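Uncharacterized protein (Bacteroides eggerthii, PDB 4GDZ) is of unknown function but belongs to the DUF4251 family, folds as a strongly curved antiparallel beta-sheet and binds a magnesium ion at a hairpin turn. Local coordinates at residues 65-70 and 167-172; 119-124 and 128-133; 144-149 and 153-158. All blocks are in the same frame, centred on the assembly; numbering follows the deposited sequence.

Contact 1. Residues 65-70 and 167-172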
ATOM      1  N   THR A  65       8.334  -0.390 -18.214  1.00 63.18           N
ATOM      2  CA  THR A  65       8.152  -1.180 -19.437  1.00 73.89           C
ATOM      3  C   THR A  65       8.226  -2.677 -19.167  1.00 58.90           C
ATOM      4  O   THR A  65       9.228  -3.157 -18.674  1.00 54.68           O
ATOM      5  CB  THR A  65       9.292  -0.862 -20.424  1.00 80.61           C
ATOM      6  OG1 THR A  65       9.368   0.556 -20.594  1.00 77.81           O
ATOM      7  CG2 THR A  65       9.090  -1.558 -21.766  1.00 70.02           C
ATOM      8  N   SER A  66       7.199  -3.410 -19.569  1.00 59.98           N
ATOM      9  CA  SER A  66       7.165  -4.870 -19.448  1.00 60.42           C
ATOM     10  C   SER A  66       8.288  -5.642 -20.169  1.00 55.02           C
ATOM     11  O   SER A  66       8.748  -6.677 -19.675  1.00 54.78           O
ATOM     12  CB  SER A  66       5.804  -5.375 -19.944  1.00 79.51           C
ATOM     13  OG  SER A  66       5.709  -6.761 -19.744  1.00 93.86           O
ATOM     14  N   ASN A  67       8.744  -5.142 -21.327  1.00 54.11           N
ATOM     15  CA  ASN A  67       9.815  -5.802 -22.105  1.00 55.40           C
ATOM     16  C   ASN A  67      11.089  -6.132 -21.308  1.00 51.83           C
ATOM     17  O   ASN A  67      11.778  -7.126 -21.580  1.00 52.47           O
ATOM     18  CB  ASN A  67      10.239  -4.957 -23.331  1.00 63.12           C
ATOM     19  CG  ASN A  67      11.337  -5.655 -24.149  1.00 94.40           C
ATOM     20  OD1 ASN A  67      11.143  -6.793 -24.609  1.00 81.64           O
ATOM     21  ND2 ASN A  67      12.509  -5.019 -24.279  1.00 73.13           N
ATOM     22  N   THR A  68      11.418  -5.298 -20.315  1.00 49.23           N
ATOM     23  CA  THR A  68      12.583  -5.566 -19.462  1.00 46.78           C
ATOM     24  C   THR A  68      12.200  -5.617 -17.978  1.00 49.61           C
ATOM     25  O   THR A  68      13.030  -5.347 -17.120  1.00 46.79           O
ATOM     26  CB  THR A  68      13.658  -4.483 -19.682  1.00 48.87           C
ATOM     27  OG1 THR A  68      13.092  -3.187 -19.398  1.00 51.46           O
ATOM     28  CG2 THR A  68      14.173  -4.502 -21.139  1.00 52.32           C
ATOM     29  N   ASN A  69      10.958  -5.996 -17.674  1.00 49.07           N
ATOM     30  CA  ASN A  69      10.485  -6.132 -16.297  1.00 45.83           C
ATOM     31  C   ASN A  69       9.537  -7.332 -16.174  1.00 44.68           C
ATOM     32  O   ASN A  69       8.308  -7.221 -16.351  1.00 49.76           O
ATOM     33  CB  ASN A  69       9.819  -4.832 -15.832  1.00 46.15           C
ATOM     34  CG  ASN A  69      10.810  -3.715 -15.640  1.00 45.94           C
ATOM     35  OD1 ASN A  69      11.550  -3.692 -14.649  1.00 45.26           O
ATOM     36  ND2 ASN A  69      10.882  -2.801 -16.617  1.00 45.30           N
ATOM     37  N   PHE A  70      10.125  -8.498 -15.962  1.00 46.19           N
ATOM     38  CA  PHE A  70       9.386  -9.737 -15.928  1.00 44.15           C
ATOM     39  C   PHE A  70      10.104 -10.837 -15.154  1.00 45.13           C
ATOM     40  O   PHE A  70      11.314 -10.790 -14.935  1.00 44.51           O
ATOM     41  CB  PHE A  70       9.065 -10.225 -17.354  1.00 47.70           C
ATOM     42  CG  PHE A  70      10.297 -10.623 -18.141  1.00 49.35           C
ATOM     43  CD1 PHE A  70      10.790 -11.902 -18.055  1.00 49.28           C
ATOM     44  CD2 PHE A  70      10.977  -9.689 -18.922  1.00 48.60           C
ATOM     45  CE1 PHE A  70      11.942 -12.252 -18.734  1.00 50.18           C
ATOM     46  CE2 PHE A  70      12.120 -10.030 -19.608  1.00 49.72           C
ATOM     47  CZ  PHE A  70      12.607 -11.311 -19.502  1.00 48.08           C
ATOM     48  N   SER A 167       1.890 -15.123 -23.263  1.00 64.60           N
ATOM     49  CA  SER A 167       2.867 -14.093 -22.929  1.00 54.32           C
ATOM     50  C   SER A 167       3.614 -13.623 -24.170  1.00 62.48           C
ATOM     51  O   SER A 167       4.308 -14.417 -24.810  1.00 57.09           O
ATOM     52  CB  SER A 167       3.857 -14.655 -21.910  1.00 56.47           C
ATOM     53  OG  SER A 167       4.951 -13.796 -21.749  1.00 53.98           O
ATOM     54  N   ASN A 168       3.481 -12.341 -24.516  1.00 59.55           N
ATOM     55  CA  ASN A 168       4.267 -11.767 -25.621  1.00 63.51           C
ATOM     56  C   ASN A 168       5.760 -11.772 -25.324  1.00 61.56           C
ATOM     57  O   ASN A 168       6.569 -11.823 -26.246  1.00 60.94           O
ATOM     58  CB  ASN A 168       3.812 -10.346 -25.959  1.00 71.05           C
ATOM     59  CG  ASN A 168       2.419 -10.304 -26.563  1.00 80.32           C
ATOM     60  OD1 ASN A 168       1.968 -11.262 -27.190  1.00 76.38           O
ATOM     61  ND2 ASN A 168       1.726  -9.194 -26.364  1.00 86.17           N
ATOM     62  N   ILE A 169       6.142 -11.703 -24.042  1.00 56.19           N
ATOM     63  CA  ILE A 169       7.557 -11.810 -23.637  0.50 54.82           C
ATOM     64  C   ILE A 169       8.097 -13.177 -24.051  1.00 57.35           C
ATOM     65  O   ILE A 169       9.153 -13.300 -24.686  1.00 54.69           O
ATOM     66  CB  ILE A 169       7.732 -11.672 -22.099  0.50 53.11           C
ATOM     67  CG1 ILE A 169       7.420 -10.244 -21.643  0.50 55.77           C
ATOM     68  CG2 ILE A 169       9.150 -12.062 -21.666  0.50 55.39           C
ATOM     69  CD1 ILE A 169       8.222  -9.186 -22.365  0.50 55.11           C
ATOM     70  N   PHE A 170       7.379 -14.216 -23.649  1.00 52.20           N
ATOM     71  CA  PHE A 170       7.786 -15.579 -23.985  1.00 53.69           C
ATOM     72  C   PHE A 170       7.806 -15.777 -25.504  1.00 59.61           C
ATOM     73  O   PHE A 170       8.765 -16.326 -26.052  1.00 54.25           O
ATOM     74  CB  PHE A 170       6.890 -16.651 -23.332  1.00 53.53           C
ATOM     75  CG  PHE A 170       7.275 -18.074 -23.717  1.00 53.20           C
ATOM     76  CD1 PHE A 170       8.421 -18.670 -23.170  1.00 62.62           C
ATOM     77  CD2 PHE A 170       6.540 -18.775 -24.643  1.00 61.87           C
ATOM     78  CE1 PHE A 170       8.786 -19.960 -23.541  1.00 59.21           C
ATOM     79  CE2 PHE A 170       6.910 -20.059 -25.023  1.00 66.86           C
ATOM     80  CZ  PHE A 170       8.029 -20.647 -24.466  1.00 63.41           C
ATOM     81  N   LYS A 171       6.761 -15.307 -26.182  1.00 55.44           N
ATOM     82  CA  LYS A 171       6.570 -15.634 -27.591  1.00 57.83           C
ATOM     83  C   LYS A 171       7.417 -14.783 -28.527  1.00 55.82           C
ATOM     84  O   LYS A 171       7.579 -15.144 -29.667  1.00 57.50           O
ATOM     85  CB  LYS A 171       5.087 -15.541 -28.006  1.00 64.99           C
ATOM     86  CG  LYS A 171       4.197 -16.601 -27.368  1.00 65.93           C
ATOM     87  CD  LYS A 171       2.768 -16.552 -27.901  1.00 76.28           C
ATOM     88  CE  LYS A 171       2.032 -15.299 -27.453  1.00 70.21           C
ATOM     89  NZ  LYS A 171       0.569 -15.397 -27.755  1.00 76.62           N
ATOM     90  N   GLY A 172       7.973 -13.682 -28.047  1.00 53.68           N
ATOM     91  CA  GLY A 172       8.688 -12.746 -28.912  1.00 58.16           C
ATOM     92  C   GLY A 172      10.122 -13.146 -29.291  1.00 52.83           C
ATOM     93  O   GLY A 172      10.719 -12.516 -30.138  1.00 56.11           O
TER

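Contact 2. Residues 119-124 and 128-133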
ATOM      1  N   SER A 119       7.190 -18.774  -3.262  1.00 47.02           N
ATOM      2  CA  SER A 119       8.576 -18.303  -3.292  1.00 43.55           C
ATOM      3  C   SER A 119       9.417 -19.288  -4.051  1.00 43.49           C
ATOM      4  O   SER A 119       9.082 -20.491  -4.143  1.00 46.49           O
ATOM      5  CB  SER A 119       9.151 -18.060  -1.867  1.00 47.85           C
ATOM      6  OG  SER A 119       9.444 -19.268  -1.184  1.00 47.58           O
ATOM      7  N   PHE A 120      10.521 -18.784  -4.569  1.00 44.40           N
ATOM      8  CA  PHE A 120      11.505 -19.596  -5.270  1.00 44.23           C
ATOM      9  C   PHE A 120      12.747 -18.748  -5.505  1.00 47.59           C
ATOM     10  O   PHE A 120      12.720 -17.523  -5.318  1.00 45.17           O
ATOM     11  CB  PHE A 120      10.951 -20.178  -6.592  1.00 46.94           C
ATOM     12  CG  PHE A 120      10.461 -19.150  -7.573  1.00 46.11           C
ATOM     13  CD1 PHE A 120       9.158 -18.703  -7.527  1.00 47.42           C
ATOM     14  CD2 PHE A 120      11.304 -18.653  -8.567  1.00 49.09           C
ATOM     15  CE1 PHE A 120       8.699 -17.750  -8.420  1.00 57.40           C
ATOM     16  CE2 PHE A 120      10.839 -17.719  -9.473  1.00 48.71           C
ATOM     17  CZ  PHE A 120       9.544 -17.258  -9.389  1.00 49.35           C
ATOM     18  N   SER A 121      13.846 -19.409  -5.859  1.00 45.10           N
ATOM     19  CA  SER A 121      15.076 -18.734  -6.254  1.00 46.16           C
ATOM     20  C   SER A 121      15.456 -19.062  -7.696  1.00 47.94           C
ATOM     21  O   SER A 121      15.178 -20.154  -8.183  1.00 48.21           O
ATOM     22  CB  SER A 121      16.230 -19.099  -5.315  1.00 51.08           C
ATOM     23  OG  SER A 121      16.085 -18.338  -4.121  1.00 59.03           O
ATOM     24  N   ILE A 122      16.055 -18.080  -8.361  1.00 45.65           N
ATOM     25  CA  ILE A 122      16.674 -18.259  -9.695  1.00 46.80           C
ATOM     26  C   ILE A 122      18.165 -18.122  -9.489  1.00 47.96           C
ATOM     27  O   ILE A 122      18.620 -17.106  -8.955  1.00 47.26           O
ATOM     28  CB  ILE A 122      16.159 -17.228 -10.715  1.00 47.42           C
ATOM     29  CG1 ILE A 122      14.646 -17.389 -10.899  1.00 51.30           C
ATOM     30  CG2 ILE A 122      16.879 -17.382 -12.066  1.00 44.65           C
ATOM     31  CD1 ILE A 122      14.028 -16.380 -11.836  1.00 54.32           C
ATOM     32  N   GLN A 123      18.916 -19.157  -9.861  1.00 47.56           N
ATOM     33  CA  GLN A 123      20.378 -19.192  -9.663  0.70 47.31           C
ATOM     34  C   GLN A 123      21.102 -19.031 -11.003  1.00 50.76           C
ATOM     35  O   GLN A 123      20.974 -19.872 -11.893  1.00 47.49           O
ATOM     36  CB  GLN A 123      20.807 -20.524  -9.026  0.70 56.08           C
ATOM     37  CG  GLN A 123      22.329 -20.696  -8.853  0.70 65.00           C
ATOM     38  CD  GLN A 123      22.902 -19.808  -7.764  0.70 60.42           C
ATOM     39  OE1 GLN A 123      22.476 -19.897  -6.624  0.70 59.66           O
ATOM     40  NE2 GLN A 123      23.853 -18.937  -8.115  0.70 48.55           N
ATOM     41  N   GLY A 124      21.866 -17.962 -11.142  1.00 47.81           N
ATOM     42  CA  GLY A 124      22.714 -17.748 -12.311  1.00 51.31           C
ATOM     43  C   GLY A 124      24.164 -18.052 -11.972  1.00 51.92           C
ATOM     44  O   GLY A 124      24.464 -18.672 -10.953  1.00 52.66           O
ATOM     45  N   SER A 128      22.331 -14.606  -7.870  1.00 45.92           N
ATOM     46  CA  SER A 128      21.020 -15.254  -7.726  1.00 44.19           C
ATOM     47  C   SER A 128      20.014 -14.247  -7.235  1.00 46.68           C
ATOM     48  O   SER A 128      20.379 -13.146  -6.808  1.00 45.56           O
ATOM     49  CB  SER A 128      21.121 -16.442  -6.761  1.00 49.50           C
ATOM     50  OG  SER A 128      21.471 -15.985  -5.463  1.00 48.75           O
ATOM     51  N   ALA A 129      18.748 -14.607  -7.299  1.00 44.37           N
ATOM     52  CA  ALA A 129      17.690 -13.741  -6.765  1.00 45.98           C
ATOM     53  C   ALA A 129      16.646 -14.627  -6.107  1.00 49.20           C
ATOM     54  O   ALA A 129      16.253 -15.648  -6.663  1.00 46.38           O
ATOM     55  CB  ALA A 129      17.025 -12.878  -7.855  1.00 42.75           C
ATOM     56  N   GLN A 130      16.212 -14.213  -4.919  1.00 44.94           N
ATOM     57  CA  GLN A 130      15.069 -14.815  -4.232  1.00 44.02           C
ATOM     58  C   GLN A 130      13.780 -14.045  -4.566  1.00 45.43           C
ATOM     59  O   GLN A 130      13.744 -12.811  -4.544  1.00 46.39           O
ATOM     60  CB  GLN A 130      15.318 -14.843  -2.735  1.00 44.39           C
ATOM     61  CG  GLN A 130      14.208 -15.572  -1.995  1.00 50.62           C
ATOM     62  CD  GLN A 130      14.634 -15.855  -0.592  1.00 60.72           C
ATOM     63  OE1 GLN A 130      14.858 -14.930   0.187  1.00 56.01           O
ATOM     64  NE2 GLN A 130      14.787 -17.125  -0.273  1.00 53.94           N
ATOM     65  N   ILE A 131      12.748 -14.793  -4.932  1.00 44.62           N
ATOM     66  CA  ILE A 131      11.506 -14.264  -5.499  0.50 43.36           C
ATOM     67  C   ILE A 131      10.328 -14.633  -4.585  1.00 46.48           C
ATOM     68  O   ILE A 131      10.212 -15.790  -4.191  1.00 44.01           O
ATOM     69  CB  ILE A 131      11.221 -14.901  -6.882  0.50 42.14           C
ATOM     70  CG1 ILE A 131      12.487 -14.919  -7.781  0.50 45.80           C
ATOM     71  CG2 ILE A 131      10.044 -14.195  -7.550  0.50 44.74           C
ATOM     72  CD1 ILE A 131      13.041 -13.561  -8.147  0.50 40.95           C
ATOM     73  N   PHE A 132       9.460 -13.679  -4.294  1.00 43.78           N
ATOM     74  CA  PHE A 132       8.214 -13.919  -3.563  1.00 44.14           C
ATOM     75  C   PHE A 132       7.081 -13.340  -4.396  1.00 44.75           C
ATOM     76  O   PHE A 132       7.101 -12.178  -4.756  1.00 45.99           O
ATOM     77  CB  PHE A 132       8.245 -13.278  -2.171  1.00 45.28           C
ATOM     78  CG  PHE A 132       6.946 -13.435  -1.383  1.00 46.16           C
ATOM     79  CD1 PHE A 132       6.483 -14.701  -1.001  1.00 47.09           C
ATOM     80  CD2 PHE A 132       6.151 -12.340  -1.103  1.00 47.77           C
ATOM     81  CE1 PHE A 132       5.288 -14.861  -0.320  1.00 47.09           C
ATOM     82  CE2 PHE A 132       4.968 -12.490  -0.397  1.00 47.42           C
ATOM     83  CZ  PHE A 132       4.529 -13.756  -0.012  1.00 47.55           C
ATOM     84  N   LEU A 133       6.089 -14.163  -4.692  1.00 44.08           N
ATOM     85  CA  LEU A 133       5.000 -13.810  -5.601  1.00 47.33           C
ATOM     86  C   LEU A 133       3.670 -14.084  -4.923  1.00 48.05           C
ATOM     87  O   LEU A 133       3.481 -15.142  -4.308  1.00 48.76           O
ATOM     88  CB  LEU A 133       5.159 -14.630  -6.895  1.00 53.97           C
ATOM     89  CG  LEU A 133       4.141 -14.582  -8.036  1.00 64.68           C
ATOM     90  CD1 LEU A 133       4.738 -15.293  -9.241  1.00 66.28           C
ATOM     91  CD2 LEU A 133       2.842 -15.255  -7.631  1.00 62.05           C
TER
HETATM   92  O   HOH W   1      14.441 -19.306  -2.156  1.00 57.90           O

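Contact 3. Residues 144-149 and 153-158. With MG (magnesium ion), chain B.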
ATOM      1  N   VAL A 144       5.267  -9.117  -7.107  1.00 44.05           N
ATOM      2  CA  VAL A 144       6.477  -9.901  -6.945  1.00 43.34           C
ATOM      3  C   VAL A 144       7.522  -9.036  -6.252  1.00 46.91           C
ATOM      4  O   VAL A 144       7.668  -7.861  -6.583  1.00 45.21           O
ATOM      5  CB  VAL A 144       6.952 -10.455  -8.322  1.00 50.20           C
ATOM      6  CG1 VAL A 144       7.388  -9.336  -9.299  1.00 47.57           C
ATOM      7  CG2 VAL A 144       8.101 -11.416  -8.149  1.00 52.35           C
ATOM      8  N   THR A 145       8.256  -9.627  -5.307  1.00 42.76           N
ATOM      9  CA  THR A 145       9.446  -9.021  -4.719  1.00 43.06           C
ATOM     10  C   THR A 145      10.654  -9.819  -5.106  1.00 45.02           C
ATOM     11  O   THR A 145      10.667 -11.063  -4.972  1.00 45.11           O
ATOM     12  CB  THR A 145       9.294  -8.992  -3.164  1.00 48.25           C
ATOM     13  OG1 THR A 145       8.120  -8.222  -2.874  1.00 51.13           O
ATOM     14  CG2 THR A 145      10.547  -8.363  -2.438  1.00 46.99           C
ATOM     15  N   ILE A 146      11.665  -9.110  -5.585  1.00 42.66           N
ATOM     16  CA  ILE A 146      12.905  -9.666  -6.086  1.00 41.63           C
ATOM     17  C   ILE A 146      14.049  -9.202  -5.217  1.00 43.42           C
ATOM     18  O   ILE A 146      14.292  -7.984  -5.048  1.00 44.75           O
ATOM     19  CB  ILE A 146      13.121  -9.258  -7.581  1.00 45.33           C
ATOM     20  CG1 ILE A 146      11.925  -9.746  -8.440  1.00 48.92           C
ATOM     21  CG2 ILE A 146      14.451  -9.801  -8.139  1.00 43.58           C
ATOM     22  CD1 ILE A 146      11.556  -8.847  -9.592  1.00 53.34           C
ATOM     23  N   ASN A 147      14.788 -10.173  -4.692  1.00 41.80           N
ATOM     24  CA  ASN A 147      15.873  -9.921  -3.764  1.00 43.73           C
ATOM     25  C   ASN A 147      17.176 -10.521  -4.279  1.00 45.16           C
ATOM     26  O   ASN A 147      17.432 -11.708  -4.049  1.00 45.45           O
ATOM     27  CB  ASN A 147      15.489 -10.495  -2.372  1.00 47.56           C
ATOM     28  CG  ASN A 147      16.531 -10.227  -1.299  1.00 55.82           C
ATOM     29  OD1 ASN A 147      17.525  -9.559  -1.521  1.00 51.64           O
ATOM     30  ND2 ASN A 147      16.304 -10.783  -0.116  1.00 50.17           N
ATOM     31  N   PRO A 148      18.026  -9.707  -4.949  1.00 46.67           N
ATOM     32  CA  PRO A 148      19.295 -10.249  -5.466  1.00 45.34           C
ATOM     33  C   PRO A 148      20.266 -10.577  -4.347  1.00 47.87           C
ATOM     34  O   PRO A 148      20.177 -10.000  -3.288  1.00 47.08           O
ATOM     35  CB  PRO A 148      19.848  -9.086  -6.322  1.00 48.45           C
ATOM     36  CG  PRO A 148      18.632  -8.305  -6.708  1.00 51.34           C
ATOM     37  CD  PRO A 148      17.795  -8.337  -5.463  1.00 49.53           C
ATOM     38  N   ASN A 149      21.189 -11.502  -4.571  1.00 44.46           N
ATOM     39  CA  ASN A 149      22.030 -11.973  -3.468  1.00 47.01           C
ATOM     40  C   ASN A 149      23.109 -10.981  -3.041  1.00 53.49           C
ATOM     41  O   ASN A 149      23.662 -11.133  -1.961  1.00 51.78           O
ATOM     42  CB  ASN A 149      22.728 -13.289  -3.829  1.00 50.19           C
ATOM     43  CG  ASN A 149      23.829 -13.075  -4.847  1.00 59.84           C
ATOM     44  OD1 ASN A 149      23.579 -12.622  -5.958  1.00 50.47           O
ATOM     45  ND2 ASN A 149      25.054 -13.278  -4.428  1.00 65.98           N
ATOM     46  N   ASN A 153      19.032  -4.935  -0.367  1.00 61.03           N
ATOM     47  CA  ASN A 153      17.940  -4.254  -1.028  0.50 61.77           C
ATOM     48  C   ASN A 153      17.070  -5.199  -1.899  1.00 75.22           C
ATOM     49  O   ASN A 153      17.481  -6.295  -2.291  1.00 54.92           O
ATOM     50  CB  ASN A 153      18.480  -3.091  -1.856  0.50 57.88           C
ATOM     51  CG  ASN A 153      19.376  -2.165  -1.033  0.50 65.17           C
ATOM     52  OD1 ASN A 153      19.127  -1.931   0.148  0.50 52.15           O
ATOM     53  ND2 ASN A 153      20.425  -1.662  -1.648  0.50 57.64           N
ATOM     54  N   THR A 154      15.849  -4.773  -2.160  1.00 51.19           N
ATOM     55  CA  THR A 154      14.895  -5.566  -2.904  1.00 53.91           C
ATOM     56  C   THR A 154      14.107  -4.606  -3.783  1.00 54.98           C
ATOM     57  O   THR A 154      14.163  -3.386  -3.588  1.00 49.72           O
ATOM     58  CB  THR A 154      13.955  -6.340  -1.947  1.00 57.05           C
ATOM     59  OG1 THR A 154      13.144  -5.396  -1.271  1.00 56.08           O
ATOM     60  CG2 THR A 154      14.726  -7.151  -0.893  1.00 56.00           C
HETATM   61  N   MSE A 155      13.396  -5.168  -4.755  1.00 46.45           N
HETATM   62  CA  MSE A 155      12.520  -4.424  -5.652  0.50 46.63           C
HETATM   63  C   MSE A 155      11.187  -5.149  -5.694  1.00 49.93           C
HETATM   64  O   MSE A 155      11.147  -6.380  -5.732  1.00 47.06           O
HETATM   65  CB  MSE A 155      13.106  -4.362  -7.061  0.50 49.57           C
HETATM   66  CG  MSE A 155      14.327  -3.473  -7.181  0.50 61.62           C
HETATM   67 SE   MSE A 155      15.544  -4.074  -8.566  0.38 64.37          SE
HETATM   68  CE  MSE A 155      15.716  -5.888  -7.744  0.50 45.44           C
ATOM     69  N   THR A 156      10.099  -4.385  -5.668  1.00 45.01           N
ATOM     70  CA  THR A 156       8.730  -4.933  -5.673  1.00 43.48           C
ATOM     71  C   THR A 156       8.001  -4.321  -6.865  1.00 45.09           C
ATOM     72  O   THR A 156       7.962  -3.093  -7.025  1.00 48.47           O
ATOM     73  CB  THR A 156       8.021  -4.683  -4.327  1.00 43.37           C
ATOM     74  OG1 THR A 156       8.718  -5.392  -3.284  1.00 46.07           O
ATOM     75  CG2 THR A 156       6.517  -5.171  -4.346  1.00 46.83           C
ATOM     76  N   LEU A 157       7.435  -5.193  -7.693  1.00 44.77           N
ATOM     77  CA  LEU A 157       6.697  -4.832  -8.911  1.00 44.13           C
ATOM     78  C   LEU A 157       5.380  -5.576  -8.975  1.00 52.41           C
ATOM     79  O   LEU A 157       5.205  -6.586  -8.308  1.00 47.35           O
ATOM     80  CB  LEU A 157       7.517  -5.190 -10.150  1.00 45.45           C
ATOM     81  CG  LEU A 157       8.871  -4.450 -10.210  1.00 51.11           C
ATOM     82  CD1 LEU A 157      10.000  -5.276  -9.596  1.00 51.15           C
ATOM     83  CD2 LEU A 157       9.190  -4.080 -11.649  1.00 50.92           C
ATOM     84  N   SER A 158       4.447  -5.064  -9.770  1.00 47.98           N
ATOM     85  CA  SER A 158       3.185  -5.735  -9.973  1.00 47.65           C
ATOM     86  C   SER A 158       2.872  -5.737 -11.423  1.00 50.27           C
ATOM     87  O   SER A 158       3.375  -4.889 -12.190  1.00 48.72           O
ATOM     88  CB  SER A 158       2.040  -5.107  -9.155  1.00 52.37           C
ATOM     89  OG  SER A 158       1.714  -3.798  -9.584  1.00 55.98           O
TER
HETATM   90 MG    MG B 200      19.055  -7.996  -2.377  1.00 66.54          MG

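Contact 1. Residues 65-70 and 167-172
I169 of the short C-terminal helix 168-171 packs against F70 and the S66-N67 3-10 turn that interrupts strand 61-74, a helix-on-sheet contact made through one branched side chain. I169 is modelled in two conformers; in the one described, its two branches have separate targets. CG2 sits over the face of the F70 ring, 3.8 Å from the ring centroid and only 4° off the ring normal, which meets the criterion for a CH-pi contact. The near-equal distances from I169 CG2 to the six ring carbons confirm that it is centred. CD1, at the end of the other branch, lies 3.7 Å from both S66 O and N67 CA, against turn backbone. No hydrogen bond joins the segments. With CG between its backbone N and carbonyl carbon (chi1 66°), F70 turns its ring toward the helix; V48 and W175 also touch that side chain.

Further out, polar bonds of neighbouring residues hold the segments that carry I169 and F70. S167 is the N-cap: its OG accepts from F170 N at 3.1 Å and also hydrogen-bonds E50 OE2, tying the helix start to strand 46-55. In segment 65-70, the N69 backbone bonds to S66 O and N69 OD1 to A83 N, while N69 ND2 closes the turn by donating to T65 O at 2.7 Å, almost straight at 173°.

Contact 2. Residues 119-124 and 128-133
F120 and I131 form one of two hydrogen-bonded pairs in this antiparallel beta hairpin, strands 116-123 and 128-135. Their backbones satisfy each other: F120 N donates to I131 O at 3.0 Å, and I131 N to F120 O at 2.8 Å (C=O...donor angle 178°). The I122-A129 pair repeats the exchange, each N-to-O distance being 3.0 Å.

The intervening residues turn their backbone groups outward: S121 bonds S104 of strand 102-110, and Q130 bonds N147 of strand 141-148. S121 and Q130, whose side chains also touch, are bridged by a water 2.7 Å from S121 OG that accepts from Q130 NE2 at 2.9 Å. S128 N is satisfied by N149 OD1, and Q123 NE2, in the conformer described, by G124 O.

On the face of F120, I122, A129 and I131, F120 CG lies between backbone N and carbonyl carbon (chi1 58°), laying the ring against I131, whose CB, in the conformer described, stands above it toward the rim. V71, V73 and F47 also touch F120. On the face of S119, S121 and F132, Y88 of the second subunit meets the F132 ring edge-to-face. S119 CB lies at that ring's edge, 4.4 Å from F132 CD1.

Contact 3. Residues 144-149 and 153-158
I146 and L157 meet at the apolar centre of this antiparallel hairpin, I146 CD1 lying 3.9 Å from L157 CD1. V144 and M155 share their face of the sheet. M155, a selenomethionine with two conformers, is bent at its last torsion (chi3 -56°) in the one described; this brings CE to 3.9 Å from P148 CG, the two side chains crossing at about a right angle, and near I146 CG2. The backbone beneath is regular: V144 and L157 exchange N-H...O bonds, as do I146 and M155, and I146 N to M155 O is 2.8 Å long and nearly straight (172°).

On the opposite face T145 and T156 form a non-hydrogen-bonded pair joined by their hydroxyls, OG1 to OG1 at 2.9 Å. T145 OG1 also bonds Q60 NE2 of the second subunit, so the pair belongs to the interface.

At the turn the strands splay around a magnesium ion. N147 OD1 binds it at 2.4 Å, P148 O at 2.5 Å and N153 O, in the conformer described, at 2.3 Å; N151 O completes the four protein ligands, three of them backbone carbonyls. With chi1 at -177°, the N147 side chain extends away from its own backbone N, and its amide passes T154 CG2, 3.6 Å from N147 CG, to reach the metal.

Within the sheet, strand 141-148 is flanked by 128-135 and strand 155-163 by 46-55. The apolar face packs on strand 77-85, where V82 touches both I146 and M155, while in strand 46-55 L49 touches V144 and A51 touches L157.

In the fold
After helix 28-44 and strand 46-55, the chain enters contact 1 at 65-70, whose partner 167-172 arrives only near the C terminus. This long closure encloses contacts 2 and 3, local hairpins in series: 119-124 pairs with 128-133 before 144-149 pairs with 153-158. Contacts 2 and 3 have centres about 9 Å apart, with strands 128-135 and 141-148 adjacent in the sheet; probable backbone bonds, T145 N to F132 O and N147 N to Q130 O, continue the pairing, and both contacts reach the second subunit. Contact 1, centred about 17 Å from the centre of contact 3, touches it where N69 packs on L157; the helix itself reaches the sheet through I169 and S167.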